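Long-range contacts in nitroreductase-like family protein (Bacillus cereus, PDB 2I7H), which is a nitroreductase-like protein of the FMN-dependent nitroreductase fold, a two-chain assembly that binds flavin mononucleotide: residues I34-D39 against L125-R130; K63-A68 against D87-T92; V97-E102 against R155-V160. All coordinates share one frame; numbering follows the deposited sequence. Where two conformers were deposited one is given.

Contact 1 of 3, residues I34-D39 against L125-R130; sequences IELLND and LLAWER
Leu36 and Leu126 bring two helices together in an interhelical contact with an apolar centre and a charged margin. The helices are 30-40 and 106-129, the latter the long helix of this alpha+beta nitroreductase fold, and the short segments run at 137° to each other, closer to antiparallel than to parallel. Leu36, buried, suits the middle because its two methyls can serve different neighbours. CD1 of Leu36 lies 3.8 Å from CA of Ala127, where a small residue lets the leucine come close to the backbone; CD2 of Leu36 lies 4.1 Å from CB of Leu126. Leu126 answers with its own branch: CD1 packs on CB of Asp39 at 3.6 Å. Phe123 and Leu132 of the same chain also touch Leu36, while Ala11 of the second subunit packs on Leu126, which places this contact near the dimer interface.

At the exposed margin Arg130 folds back over the leucine. A bend at its second torsion (chi2 -68°) lays the chain alongside Leu36, with CD2 over one face of the guanidinium, 4.0 Å from NE of Arg130. The charged end thereby reaches Glu35, whose extended side chain stands roughly perpendicular to the arginine. The two make a salt bridge, and a water accepts from NH2 of Arg130 while donating to OD2 of Asp39, tying a second acid to the same nitrogen. NH2 of Arg130 meets OE1 of Glu35 at 3.0 Å, keeping the oxygen near the guanidinium plane but approaching it from above the carboxylate, 66° out of that plane.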
loop_
_atom_site.group_PDB
_atom_site.type_symbol
_atom_site.label_atom_id
_atom_site.label_comp_id
_atom_site.label_asym_id
_atom_site.label_seq_id
_atom_site.Cartn_x
_atom_site.Cartn_y
_atom_site.Cartn_z
ATOM N N ILE A 34 16.359 -3.938 9.744
ATOM C CA ILE A 34 17.011 -3.306 8.603
ATOM C C ILE A 34 16.925 -4.242 7.403
ATOM O O ILE A 34 16.744 -3.803 6.272
ATOM C CB ILE A 34 18.491 -2.947 8.943
ATOM C CG1 ILE A 34 18.541 -1.745 9.892
ATOM C CG2 ILE A 34 19.330 -2.702 7.664
ATOM C CD1 ILE A 34 19.863 -1.657 10.640
ATOM N N GLU A 35 17.061 -5.538 7.663
ATOM C CA GLU A 35 16.951 -6.546 6.616
ATOM C C GLU A 35 15.551 -6.499 5.986
ATOM O O GLU A 35 15.420 -6.377 4.776
ATOM C CB GLU A 35 17.301 -7.950 7.150
ATOM C CG GLU A 35 17.042 -9.053 6.150
ATOM C CD GLU A 35 17.557 -10.428 6.577
ATOM O OE1 GLU A 35 17.261 -11.398 5.846
ATOM O OE2 GLU A 35 18.275 -10.559 7.608
ATOM N N LEU A 36 14.525 -6.559 6.828
ATOM C CA LEU A 36 13.115 -6.468 6.413
ATOM C C LEU A 36 12.752 -5.189 5.652
ATOM O O LEU A 36 12.049 -5.261 4.629
ATOM C CB LEU A 36 12.184 -6.657 7.634
ATOM C CG LEU A 36 12.350 -8.021 8.326
ATOM C CD1 LEU A 36 11.405 -8.203 9.439
ATOM C CD2 LEU A 36 12.184 -9.128 7.327
ATOM N N LEU A 37 13.227 -4.038 6.141
ATOM C CA LEU A 37 12.977 -2.764 5.485
ATOM C C LEU A 37 13.614 -2.733 4.103
ATOM O O LEU A 37 13.036 -2.174 3.185
ATOM C CB LEU A 37 13.503 -1.588 6.296
ATOM C CG LEU A 37 12.799 -1.176 7.585
ATOM C CD1 LEU A 37 13.789 -0.416 8.552
ATOM C CD2 LEU A 37 11.541 -0.386 7.306
ATOM N N ASN A 38 14.799 -3.336 3.969
ATOM C CA ASN A 38 15.474 -3.403 2.678
ATOM C C ASN A 38 14.697 -4.246 1.664
ATOM O O ASN A 38 14.534 -3.835 0.506
ATOM C CB ASN A 38 16.929 -3.860 2.816
ATOM C CG ASN A 38 17.883 -2.703 2.887
ATOM O OD1 ASN A 38 17.675 -1.694 2.200
ATOM N ND2 ASN A 38 18.946 -2.822 3.716
ATOM N N ASP A 39 14.183 -5.392 2.112
ATOM C CA ASP A 39 13.266 -6.168 1.294
ATOM C C ASP A 39 12.007 -5.387 0.906
ATOM O O ASP A 39 11.529 -5.503 -0.234
ATOM C CB ASP A 39 12.890 -7.478 1.986
ATOM C CG ASP A 39 14.049 -8.439 2.085
ATOM O OD1 ASP A 39 15.093 -8.240 1.406
ATOM O OD2 ASP A 39 13.921 -9.396 2.879
ATOM N N LEU A 125 4.072 -7.611 5.838
ATOM C CA LEU A 125 4.060 -8.977 5.319
ATOM C C LEU A 125 5.374 -9.708 5.588
ATOM O O LEU A 125 5.393 -10.800 6.137
ATOM C CB LEU A 125 3.741 -8.965 3.808
ATOM C CG LEU A 125 2.337 -8.502 3.452
ATOM C CD1 LEU A 125 2.107 -8.465 1.920
ATOM C CD2 LEU A 125 1.308 -9.365 4.178
ATOM N N LEU A 126 6.468 -9.071 5.204
ATOM C CA LEU A 126 7.817 -9.518 5.528
ATOM C C LEU A 126 8.032 -9.813 7.012
ATOM O O LEU A 126 8.622 -10.840 7.366
ATOM C CB LEU A 126 8.836 -8.486 5.017
ATOM C CG LEU A 126 8.903 -8.379 3.486
ATOM C CD1 LEU A 126 9.477 -7.071 3.008
ATOM C CD2 LEU A 126 9.695 -9.536 2.876
ATOM N N ALA A 127 7.562 -8.911 7.870
ATOM C CA ALA A 127 7.694 -9.084 9.307
ATOM C C ALA A 127 6.856 -10.273 9.787
ATOM O O ALA A 127 7.331 -11.102 10.550
ATOM C CB ALA A 127 7.343 -7.752 10.071
ATOM N N TRP A 128 5.611 -10.374 9.320
ATOM C CA TRP A 128 4.734 -11.488 9.721
ATOM C C TRP A 128 5.395 -12.852 9.462
ATOM O O TRP A 128 5.260 -13.780 10.259
ATOM C CB TRP A 128 3.372 -11.430 9.000
ATOM C CG TRP A 128 2.431 -12.423 9.567
ATOM C CD1 TRP A 128 2.124 -13.674 9.067
ATOM C CD2 TRP A 128 1.717 -12.298 10.807
ATOM N NE1 TRP A 128 1.254 -14.314 9.915
ATOM C CE2 TRP A 128 0.982 -13.497 10.987
ATOM C CE3 TRP A 128 1.619 -11.277 11.779
ATOM C CZ2 TRP A 128 0.137 -13.704 12.099
ATOM C CZ3 TRP A 128 0.798 -11.483 12.894
ATOM C CH2 TRP A 128 0.047 -12.695 13.028
ATOM N N GLU A 129 6.094 -12.947 8.328
ATOM C CA GLU A 129 6.783 -14.166 7.890
ATOM C C GLU A 129 7.863 -14.643 8.883
ATOM O O GLU A 129 8.049 -15.849 9.073
ATOM C CB GLU A 129 7.325 -13.981 6.453
ATOM C CG GLU A 129 8.320 -15.039 5.983
ATOM C CD GLU A 129 8.695 -14.900 4.483
ATOM O OE1 GLU A 129 9.486 -13.992 4.102
ATOM O OE2 GLU A 129 8.198 -15.716 3.683
ATOM N N ARG A 130 8.546 -13.695 9.529
ATOM C CA ARG A 130 9.560 -13.998 10.560
ATOM C C ARG A 130 9.005 -14.067 11.966
ATOM O O ARG A 130 9.783 -14.131 12.895
ATOM C CB ARG A 130 10.649 -12.929 10.602
ATOM C CG ARG A 130 11.161 -12.482 9.286
ATOM C CD ARG A 130 11.918 -13.603 8.637
ATOM N NE ARG A 130 12.658 -13.089 7.504
ATOM C CZ ARG A 130 13.972 -12.885 7.507
ATOM N NH1 ARG A 130 14.708 -13.163 8.609
ATOM N NH2 ARG A 130 14.536 -12.409 6.389
HETATM O O HOH W 1 12.923 -11.493 4.521
#

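Contact 2 of 3, residues K63-A68 against D87-T92; sequences KKLVDA and DRFLST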
loop_
_atom_site.group_PDB
_atom_site.type_symbol
_atom_site.label_atom_id
_atom_site.label_comp_id
_atom_site.label_asym_id
_atom_site.label_seq_id
_atom_site.Cartn_x
_atom_site.Cartn_y
_atom_site.Cartn_z
ATOM N N LYS A 63 12.325 6.523 24.447
ATOM C CA LYS A 63 11.911 7.561 25.382
ATOM C C LYS A 63 11.935 8.913 24.710
ATOM O O LYS A 63 11.217 9.820 25.116
ATOM C CB LYS A 63 12.805 7.585 26.625
ATOM C CG LYS A 63 12.534 6.480 27.615
ATOM C CD LYS A 63 13.443 6.647 28.856
ATOM C CE LYS A 63 13.720 5.307 29.561
ATOM N NZ LYS A 63 14.766 5.419 30.658
ATOM N N LYS A 64 12.775 9.049 23.689
ATOM C CA LYS A 64 12.854 10.305 22.943
ATOM C C LYS A 64 11.574 10.530 22.154
ATOM O O LYS A 64 11.073 11.646 22.099
ATOM C CB LYS A 64 14.054 10.321 21.998
ATOM C CG LYS A 64 15.360 10.428 22.698
ATOM C CD LYS A 64 16.189 11.514 22.065
ATOM C CE LYS A 64 17.554 11.569 22.713
ATOM N NZ LYS A 64 18.358 10.492 22.116
ATOM N N LEU A 65 11.076 9.450 21.550
ATOM C CA LEU A 65 9.817 9.450 20.828
ATOM C C LEU A 65 8.703 9.766 21.796
ATOM O O LEU A 65 7.847 10.597 21.502
ATOM C CB LEU A 65 9.546 8.067 20.225
ATOM C CG LEU A 65 8.831 7.959 18.877
ATOM C CD1 LEU A 65 7.937 6.735 18.838
ATOM C CD2 LEU A 65 8.064 9.167 18.513
ATOM N N VAL A 66 8.705 9.077 22.934
ATOM C CA VAL A 66 7.706 9.320 23.965
ATOM C C VAL A 66 7.674 10.789 24.370
ATOM O O VAL A 66 6.597 11.378 24.453
ATOM C CB VAL A 66 7.884 8.412 25.196
ATOM C CG1 VAL A 66 7.038 8.913 26.354
ATOM C CG2 VAL A 66 7.489 7.006 24.854
ATOM N N ASP A 67 8.849 11.368 24.604
ATOM C CA ASP A 67 8.953 12.767 24.999
ATOM C C ASP A 67 8.318 13.688 23.935
ATOM O O ASP A 67 7.542 14.582 24.266
ATOM C CB ASP A 67 10.417 13.140 25.307
ATOM C CG ASP A 67 10.930 12.536 26.633
ATOM O OD1 ASP A 67 10.149 11.890 27.373
ATOM O OD2 ASP A 67 12.132 12.716 26.940
ATOM N N ALA A 68 8.623 13.434 22.664
ATOM C CA ALA A 68 7.990 14.132 21.545
ATOM C C ALA A 68 6.463 13.941 21.522
ATOM O O ALA A 68 5.721 14.908 21.333
ATOM C CB ALA A 68 8.637 13.742 20.221
ATOM N N ASP A 87 3.940 3.996 28.902
ATOM C CA ASP A 87 4.130 2.621 29.304
ATOM C C ASP A 87 3.988 1.665 28.134
ATOM O O ASP A 87 4.724 0.664 28.045
ATOM C CB ASP A 87 3.165 2.261 30.429
ATOM C CG ASP A 87 3.567 2.885 31.742
ATOM O OD1 ASP A 87 4.572 3.636 31.779
ATOM O OD2 ASP A 87 2.887 2.628 32.762
ATOM N N ARG A 88 3.054 1.980 27.237
ATOM C CA ARG A 88 2.849 1.188 26.027
ATOM C C ARG A 88 4.046 1.236 25.067
ATOM O O ARG A 88 4.495 0.211 24.562
ATOM C CB ARG A 88 1.599 1.644 25.296
ATOM C CG ARG A 88 0.881 0.515 24.640
ATOM C CD ARG A 88 0.538 0.784 23.192
ATOM N NE ARG A 88 -0.245 1.996 22.965
ATOM C CZ ARG A 88 0.022 2.895 22.017
ATOM N NH1 ARG A 88 1.059 2.748 21.208
ATOM N NH2 ARG A 88 -0.756 3.950 21.878
ATOM N N PHE A 89 4.540 2.436 24.804
ATOM C CA PHE A 89 5.648 2.634 23.879
ATOM C C PHE A 89 6.911 1.968 24.428
ATOM O O PHE A 89 7.814 1.573 23.684
ATOM C CB PHE A 89 5.916 4.138 23.711
ATOM C CG PHE A 89 5.124 4.795 22.634
ATOM C CD1 PHE A 89 3.739 4.771 22.648
ATOM C CD2 PHE A 89 5.770 5.500 21.616
ATOM C CE1 PHE A 89 3.002 5.401 21.654
ATOM C CE2 PHE A 89 5.035 6.149 20.630
ATOM C CZ PHE A 89 3.640 6.097 20.649
ATOM N N LEU A 90 6.983 1.892 25.747
ATOM C CA LEU A 90 8.178 1.421 26.410
ATOM C C LEU A 90 8.160 -0.096 26.634
ATOM O O LEU A 90 9.180 -0.687 27.029
ATOM C CB LEU A 90 8.380 2.209 27.706
ATOM C CG LEU A 90 9.334 3.414 27.611
ATOM C CD1 LEU A 90 9.414 4.068 26.274
ATOM C CD2 LEU A 90 9.044 4.458 28.657
ATOM N N SER A 91 7.002 -0.716 26.380
ATOM C CA SER A 91 6.886 -2.182 26.336
ATOM C C SER A 91 6.613 -2.647 24.915
ATOM O O SER A 91 6.024 -3.713 24.686
ATOM C CB SER A 91 5.823 -2.707 27.317
ATOM O OG SER A 91 4.654 -1.918 27.259
ATOM N N THR A 92 7.032 -1.813 23.964
ATOM C CA THR A 92 7.000 -2.117 22.543
ATOM C C THR A 92 8.444 -2.039 22.087
ATOM O O THR A 92 9.064 -0.985 22.219
ATOM C CB THR A 92 6.133 -1.103 21.776
ATOM O OG1 THR A 92 4.795 -1.166 22.275
ATOM C CG2 THR A 92 6.126 -1.379 20.266
#
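Phe89 of helix 75-90 reaches toward helix 62-71, and its atoms meet two residues there in turn. Its CB already touches the other helix, lying 3.5 Å from CG2 of Val66. CG of Phe89 is 3.9 Å from CG2 of Val66, as the two side chains run antiparallel. The first torsion of Phe89 sets CG anti to the carbonyl carbon (chi1 -88°), and the ring then extends to Leu65. CD2 of Phe89, still near the valine methyl, lies 3.7 Å from CD1 of Leu65. That methyl sits in the ring plane at its edge, 3.5 Å from CE2 of Phe89, the leucine standing roughly perpendicular to the phenylalanine.

This is packing within a helical pair joined by a short connection, beside the antiparallel sheet of the nitroreductase fold. A flat, wide residue suits the place, since His164 on strand 157-167 meets the Phe89 ring edge-to-face and Val69 also touches it.

Val66, beta-branched and compact, serves two neighbours with one methyl, for its CG2 also sits 3.8 Å from CD1 of Leu90. Toward solvent, Lys63 contributes the apolar part of its extended chain, CG lying 4.2 Å from CD1 of Leu90; NZ of Lys63 makes a long, weak ion pair with Glu60. OG1 of Thr92 turns back to bond O of Arg88 at 2.7 Å, and N of Ser91 reaches that oxygen from the opposite face of the carbonyl plane.

Contact 3 of 3, residues V97-E102 against R155-V160; sequences VVYMNE and RGQRIV
Arg158 and Glu102 meet at the end of an antiparallel strand pair, 94-101 with 157-167, the two central strands of the four-stranded sheet in this nitroreductase fold. Arg158 forms a hydrogen-bonded pair with Met100: its N gives a bond of 2.7 Å to O of Met100, and its own O receives N of Met100 at 2.9 Å. Its long side chain lies beside that of Met100, a selenomethionine here, whose CE rests 3.9 Å from CD of Arg158. A bend at chi3 (-72°) then turns the guanidinium toward Glu102, which has two conformers, one of them described here. The reach of an arginine suits this place, because NH1 also forms a salt bridge with Asp110 of the second subunit, joining the strand end to the dimer.

Glu102 is held at its backbone as well, its N bonding O of Gly156 at 2.8 Å. Gly156 has a positive phi (72°), a conformation easiest for glycine, where the chain turns into the strand.

On the other face, Gln157 runs beside Asn101, amide planes 10° apart; NE2 of Gln157 gives a bond of 3.3 Å, tilted from both planes, to OD1 of Asn101, while OE1 of Gln157 takes N of Thr154.

In this one conformer of Glu102, Arg158 grips the carboxylate side-on: NH2 bonds OE1 of Glu102 at 2.7 Å on its syn lone pair, and NE bonds OE2 of Glu102 at 2.9 Å.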
loop_
_atom_site.group_PDB
_atom_site.type_symbol
_atom_site.label_atom_id
_atom_site.label_comp_id
_atom_site.label_asym_id
_atom_site.label_seq_id
_atom_site.Cartn_x
_atom_site.Cartn_y
_atom_site.Cartn_z
ATOM N N VAL A 97 8.862 5.354 12.534
ATOM C CA VAL A 97 8.136 6.466 11.944
ATOM C C VAL A 97 8.468 6.459 10.442
ATOM O O VAL A 97 9.632 6.509 10.056
ATOM C CB VAL A 97 8.489 7.829 12.620
ATOM C CG1 VAL A 97 7.639 8.915 12.061
ATOM C CG2 VAL A 97 8.341 7.787 14.152
ATOM N N VAL A 98 7.454 6.315 9.610
ATOM C CA VAL A 98 7.653 6.284 8.152
ATOM C C VAL A 98 7.146 7.616 7.607
ATOM O O VAL A 98 5.985 7.998 7.840
ATOM C CB VAL A 98 6.882 5.134 7.470
ATOM C CG1 VAL A 98 7.062 5.200 5.958
ATOM C CG2 VAL A 98 7.304 3.719 8.048
ATOM N N TYR A 99 8.016 8.329 6.906
ATOM C CA TYR A 99 7.668 9.634 6.421
ATOM C C TYR A 99 8.176 9.860 4.996
ATOM O O TYR A 99 8.968 9.068 4.464
ATOM C CB TYR A 99 8.131 10.743 7.407
ATOM C CG TYR A 99 9.597 10.905 7.473
ATOM C CD1 TYR A 99 10.373 10.107 8.334
ATOM C CD2 TYR A 99 10.240 11.830 6.661
ATOM C CE1 TYR A 99 11.738 10.246 8.383
ATOM C CE2 TYR A 99 11.615 11.982 6.703
ATOM C CZ TYR A 99 12.358 11.176 7.561
ATOM O OH TYR A 99 13.721 11.327 7.597
HETATM N N MSE A 100 7.682 10.936 4.383
HETATM C CA MSE A 100 8.065 11.327 3.025
HETATM C C MSE A 100 8.053 12.850 2.888
HETATM O O MSE A 100 7.362 13.546 3.641
HETATM C CB MSE A 100 7.112 10.715 1.975
HETATM C CG MSE A 100 5.659 11.171 2.148
HETATM SE SE MSE A 100 4.516 10.415 0.789
HETATM C CE MSE A 100 3.502 11.939 0.373
ATOM N N ASN A 101 8.809 13.353 1.915
ATOM C CA ASN A 101 8.695 14.762 1.553
ATOM C C ASN A 101 7.392 14.944 0.817
ATOM O O ASN A 101 7.088 14.169 -0.085
ATOM C CB ASN A 101 9.888 15.211 0.717
ATOM C CG ASN A 101 11.168 15.171 1.499
ATOM O OD1 ASN A 101 11.285 15.799 2.542
ATOM N ND2 ASN A 101 12.140 14.400 1.015
ATOM N N GLU A 102 6.642 15.968 1.189
ATOM C CA GLU A 102 5.359 16.186 0.570
ATOM C C GLU A 102 5.527 16.994 -0.698
ATOM O O GLU A 102 5.908 18.164 -0.649
ATOM C CB GLU A 102 4.429 16.912 1.533
ATOM C CG GLU A 102 3.069 17.059 0.978
ATOM C CD GLU A 102 2.208 15.944 1.366
ATOM O OE1 GLU A 102 1.103 16.214 1.820
ATOM O OE2 GLU A 102 2.637 14.779 1.230
ATOM N N ARG A 155 8.513 21.118 8.108
ATOM C CA ARG A 155 7.166 21.251 7.543
ATOM C C ARG A 155 7.210 20.698 6.135
ATOM O O ARG A 155 8.265 20.715 5.482
ATOM C CB ARG A 155 6.730 22.716 7.470
ATOM C CG ARG A 155 5.207 22.906 7.372
ATOM C CD ARG A 155 4.761 24.372 7.461
ATOM N NE ARG A 155 5.433 25.119 8.532
ATOM C CZ ARG A 155 6.558 25.804 8.355
ATOM N NH1 ARG A 155 7.121 25.831 7.144
ATOM N NH2 ARG A 155 7.117 26.458 9.371
ATOM N N GLY A 156 6.089 20.198 5.650
ATOM C CA GLY A 156 6.163 19.584 4.332
ATOM C C GLY A 156 6.898 18.240 4.290
ATOM O O GLY A 156 7.321 17.791 3.224
ATOM N N GLN A 157 7.051 17.614 5.453
ATOM C CA GLN A 157 7.344 16.191 5.521
ATOM C C GLN A 157 6.153 15.518 6.175
ATOM O O GLN A 157 5.734 15.916 7.260
ATOM C CB GLN A 157 8.626 15.909 6.293
ATOM C CG GLN A 157 9.851 16.407 5.564
ATOM C CD GLN A 157 11.113 16.170 6.345
ATOM O OE1 GLN A 157 11.241 16.598 7.488
ATOM N NE2 GLN A 157 12.058 15.480 5.734
ATOM N N ARG A 158 5.599 14.535 5.490
ATOM C CA ARG A 158 4.382 13.886 5.900
ATOM C C ARG A 158 4.687 12.553 6.563
ATOM O O ARG A 158 5.537 11.792 6.095
ATOM C CB ARG A 158 3.466 13.664 4.690
ATOM C CG ARG A 158 2.262 12.808 4.993
ATOM C CD ARG A 158 1.554 12.388 3.723
ATOM N NE ARG A 158 0.832 13.495 3.073
ATOM C CZ ARG A 158 -0.474 13.741 3.220
ATOM N NH1 ARG A 158 -1.192 12.960 4.016
ATOM N NH2 ARG A 158 -1.047 14.782 2.591
ATOM N N ILE A 159 3.988 12.287 7.659
ATOM C CA ILE A 159 4.131 11.040 8.381
ATOM C C ILE A 159 3.030 10.130 7.900
ATOM O O ILE A 159 1.849 10.385 8.115
ATOM C CB ILE A 159 4.081 11.236 9.922
ATOM C CG1 ILE A 159 5.219 12.159 10.375
ATOM C CG2 ILE A 159 4.070 9.884 10.663
ATOM C CD1 ILE A 159 5.220 12.456 11.885
ATOM N N VAL A 160 3.435 9.078 7.213
ATOM C CA VAL A 160 2.496 8.092 6.688
ATOM C C VAL A 160 2.028 7.097 7.753
ATOM O O VAL A 160 0.875 6.677 7.735
ATOM C CB VAL A 160 3.079 7.378 5.463
ATOM C CG1 VAL A 160 2.051 6.491 4.850
ATOM C CG2 VAL A 160 3.555 8.451 4.459
#

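The three contacts lie about 20 to 23 Å apart, centre to centre, and none touches another. Contact 2, between neighbouring helices 62-71 and 75-90, falls within the span that contact 1 closes, and strand 94-101 of contact 3 is the next element after helix 75-90. That strand leads on to helix 106-129, the second helix of contact 1, so contacts 1 and 3 alternate along the sequence. Contact 3 lies in the sheet, and the helices of contacts 1 and 2 pack around it. The sheet and long helix thus tie distant sequence into one fold, and each contact has a segment residue near the second subunit, contact 2 through Lys64.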